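Local atomic coordinates of methionine gamma-lyase (PDB entry 1E5F), a protein that belongs to the pyridoxal-phosphate-dependent enzymes of Cys/Met metabolism, assembles as a tetramer, and carries bound pyridoxal-5'-phosphate. Residues Ile105-Leu110 and Lys162-Glu167. Sequence-based numbering, arbitrary orientation.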
ATOM      1  N   ILE A 105     -10.497  32.273  22.225  1.00 27.82           N
ATOM      2  CA  ILE A 105      -9.317  33.137  22.224  1.00 26.92           C
ATOM      3  C   ILE A 105      -8.152  32.378  21.561  1.00 27.12           C
ATOM      4  O   ILE A 105      -7.836  31.228  21.873  1.00 28.65           O
ATOM      5  CB  ILE A 105      -8.904  33.404  23.719  1.00 28.27           C
ATOM      6  CG1 ILE A 105      -9.907  34.364  24.312  1.00 26.40           C
ATOM      7  CG2 ILE A 105      -7.531  34.098  23.786  1.00 24.39           C
ATOM      8  CD1 ILE A 105      -9.702  34.531  25.822  1.00 28.53           C
ATOM      9  N   SER A 106      -7.434  32.925  20.644  1.00 28.37           N
ATOM     10  CA  SER A 106      -6.320  32.319  20.011  1.00 28.42           C
ATOM     11  C   SER A 106      -5.131  33.277  19.888  1.00 29.59           C
ATOM     12  O   SER A 106      -5.288  34.454  19.671  1.00 28.56           O
ATOM     13  CB  SER A 106      -6.696  32.013  18.565  1.00 28.63           C
ATOM     14  OG  SER A 106      -5.620  31.547  17.746  1.00 28.38           O
ATOM     15  N   ASP A 107      -4.007  32.629  19.738  1.00 29.45           N
ATOM     16  CA  ASP A 107      -2.796  33.397  19.543  1.00 29.89           C
ATOM     17  C   ASP A 107      -2.943  33.814  18.092  1.00 29.92           C
ATOM     18  O   ASP A 107      -3.589  33.089  17.354  1.00 24.57           O
ATOM     19  CB  ASP A 107      -1.511  32.650  19.784  1.00 30.06           C
ATOM     20  CG  ASP A 107      -0.329  33.631  19.890  1.00 31.30           C
ATOM     21  OD1 ASP A 107       0.191  33.999  18.820  1.00 33.93           O
ATOM     22  OD2 ASP A 107       0.079  34.049  20.967  1.00 30.48           O
ATOM     23  N   GLU A 108      -2.605  35.079  17.935  1.00 27.67           N
ATOM     24  CA  GLU A 108      -2.645  35.568  16.565  1.00 32.45           C
ATOM     25  C   GLU A 108      -1.610  34.934  15.681  1.00 29.36           C
ATOM     26  O   GLU A 108      -1.711  35.128  14.485  1.00 31.59           O
ATOM     27  CB  GLU A 108      -2.393  37.111  16.770  1.00 34.10           C
ATOM     28  CG  GLU A 108      -0.949  37.425  17.215  1.00 37.77           C
ATOM     29  CD  GLU A 108      -0.703  38.959  17.330  1.00 41.02           C
ATOM     30  OE1 GLU A 108      -1.429  39.801  16.789  1.00 39.95           O
ATOM     31  OE2 GLU A 108       0.295  39.387  17.941  1.00 40.60           O
ATOM     32  N   CYS A 109      -0.464  34.400  16.185  1.00 28.48           N
ATOM     33  CA  CYS A 109       0.469  33.850  15.217  1.00 30.19           C
ATOM     34  C   CYS A 109       0.228  32.344  15.150  1.00 30.77           C
ATOM     35  O   CYS A 109       0.791  31.595  16.026  1.00 31.30           O
ATOM     36  CB  CYS A 109       1.907  34.196  15.537  1.00 30.95           C
ATOM     37  SG  CYS A 109       3.101  33.608  14.294  0.80 29.76           S
ATOM     38  N   LEU A 110      -0.367  31.855  14.131  1.00 29.94           N
ATOM     39  CA  LEU A 110      -0.835  30.515  13.847  1.00 30.64           C
ATOM     40  C   LEU A 110      -0.418  30.157  12.407  1.00 31.94           C
ATOM     41  O   LEU A 110      -0.170  30.947  11.466  1.00 29.89           O
ATOM     42  CB  LEU A 110      -2.365  30.643  13.794  1.00 30.06           C
ATOM     43  CG  LEU A 110      -3.305  30.169  14.867  1.00 31.65           C
ATOM     44  CD1 LEU A 110      -2.564  30.115  16.239  1.00 27.39           C
ATOM     45  CD2 LEU A 110      -4.516  31.037  15.059  1.00 30.05           C
ATOM     46  N   LYS A 162       7.766  32.153  17.809  1.00 28.98           N
ATOM     47  CA  LYS A 162       7.552  32.859  19.080  1.00 28.26           C
ATOM     48  C   LYS A 162       7.427  31.865  20.240  1.00 31.32           C
ATOM     49  O   LYS A 162       6.742  30.849  20.025  1.00 36.03           O
ATOM     50  CB  LYS A 162       6.329  33.746  18.961  1.00 30.85           C
ATOM     51  CG  LYS A 162       5.887  34.440  20.242  1.00 32.76           C
ATOM     52  CD  LYS A 162       4.667  35.371  19.979  1.00 30.86           C
ATOM     53  CE  LYS A 162       3.435  34.608  19.511  1.00 32.57           C
ATOM     54  NZ  LYS A 162       2.223  35.526  19.742  1.00 31.37           N
ATOM     55  N   ILE A 163       8.044  32.071  21.412  1.00 30.27           N
ATOM     56  CA  ILE A 163       7.773  31.107  22.467  1.00 27.74           C
ATOM     57  C   ILE A 163       6.636  31.593  23.330  1.00 30.87           C
ATOM     58  O   ILE A 163       6.677  32.739  23.713  1.00 31.41           O
ATOM     59  CB  ILE A 163       9.073  30.904  23.296  1.00 23.94           C
ATOM     60  CG1 ILE A 163      10.139  30.593  22.247  1.00 29.24           C
ATOM     61  CG2 ILE A 163       8.961  29.845  24.363  1.00 26.10           C
ATOM     62  CD1 ILE A 163       9.984  29.296  21.512  1.00 23.83           C
ATOM     63  N   ILE A 164       5.756  30.709  23.802  1.00 29.04           N
ATOM     64  CA  ILE A 164       4.653  31.109  24.564  1.00 23.38           C
ATOM     65  C   ILE A 164       4.756  30.346  25.873  1.00 28.19           C
ATOM     66  O   ILE A 164       4.996  29.142  25.858  1.00 29.53           O
ATOM     67  CB  ILE A 164       3.318  30.784  23.977  1.00 27.14           C
ATOM     68  CG1 ILE A 164       3.007  31.657  22.761  1.00 26.86           C
ATOM     69  CG2 ILE A 164       2.243  30.950  25.137  1.00 25.04           C
ATOM     70  CD1 ILE A 164       1.951  30.897  21.974  1.00 29.15           C
ATOM     71  N   ASP A 165       4.626  31.044  26.977  1.00 25.19           N
ATOM     72  CA  ASP A 165       4.708  30.458  28.300  1.00 31.90           C
ATOM     73  C   ASP A 165       3.413  29.721  28.697  1.00 32.25           C
ATOM     74  O   ASP A 165       2.491  30.319  29.262  1.00 35.76           O
ATOM     75  CB  ASP A 165       4.955  31.625  29.280  1.00 35.43           C
ATOM     76  CG  ASP A 165       5.203  31.132  30.657  1.00 36.56           C
ATOM     77  OD1 ASP A 165       4.798  30.046  30.993  1.00 36.44           O
ATOM     78  OD2 ASP A 165       5.780  31.979  31.423  1.00 43.40           O
ATOM     79  N   MET A 166       3.404  28.435  28.511  1.00 26.67           N
ATOM     80  CA  MET A 166       2.288  27.531  28.564  1.00 30.28           C
ATOM     81  C   MET A 166       1.652  27.549  29.953  1.00 28.76           C
ATOM     82  O   MET A 166       0.446  27.729  29.987  1.00 28.46           O
ATOM     83  CB  MET A 166       2.622  26.054  28.212  1.00 26.36           C
ATOM     84  CG  MET A 166       2.436  25.988  26.649  1.00 27.82           C
ATOM     85  SD  MET A 166       2.872  24.435  25.844  1.00 22.98           S
ATOM     86  CE  MET A 166       4.401  23.965  26.471  1.00 19.34           C
ATOM     87  N   GLU A 167       2.527  27.529  30.890  1.00 26.78           N
ATOM     88  CA  GLU A 167       2.108  27.463  32.241  1.00 31.55           C
ATOM     89  C   GLU A 167       1.374  28.728  32.658  1.00 30.30           C
ATOM     90  O   GLU A 167       0.308  28.606  33.235  1.00 29.97           O
ATOM     91  CB  GLU A 167       3.235  27.182  33.210  1.00 31.79           C
ATOM     92  CG  GLU A 167       2.526  26.870  34.558  1.00 41.39           C
ATOM     93  CD  GLU A 167       3.556  26.359  35.520  1.00 47.02           C
ATOM     94  OE1 GLU A 167       4.792  26.385  35.292  1.00 48.91           O
ATOM     95  OE2 GLU A 167       3.129  25.836  36.574  1.00 54.50           O
TER
HETATM   96  O   HOH W   1       2.327  37.821  17.675  0.50 16.92           O
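The flat carboxylate of D107 has the CD1 methyl of I164 over one face, 3.8 Å from OD2, while the ammonium of K162 arrives at the edge between its two oxygens. On the other face, displaced toward OD1, lies the CG methylene of E108. D107 ends strand 103-107 of the large mixed sheet, and its side chain leans forward along the chain in an Asx turn: C109 N gives OD1 a nearly straight bond of 2.7 Å (167°), meeting it on the anti side. That leaves the syn lone pair of OD1 for K162 NZ, in a salt bridge of 2.7 Å; the bond from NZ to D107 OD2 is weak. Aspartate suits this place because its short side chain lets one carboxylate close the turn and still bind the lysine, while T134 holds OD2. Lysine suits the loop before helix 166-174 because its long chain reaches across to the strand end: CG lies anti to the backbone N (chi1 174°), and a bend at chi3 (63°) turns the end onto the carboxylate. K162 CE packs 4.3 Å from C109 CB. N133 also binds the ammonium, and a water accepts from K162 NZ at 3.1 Å and donates to E108 OE2 at 2.6 Å.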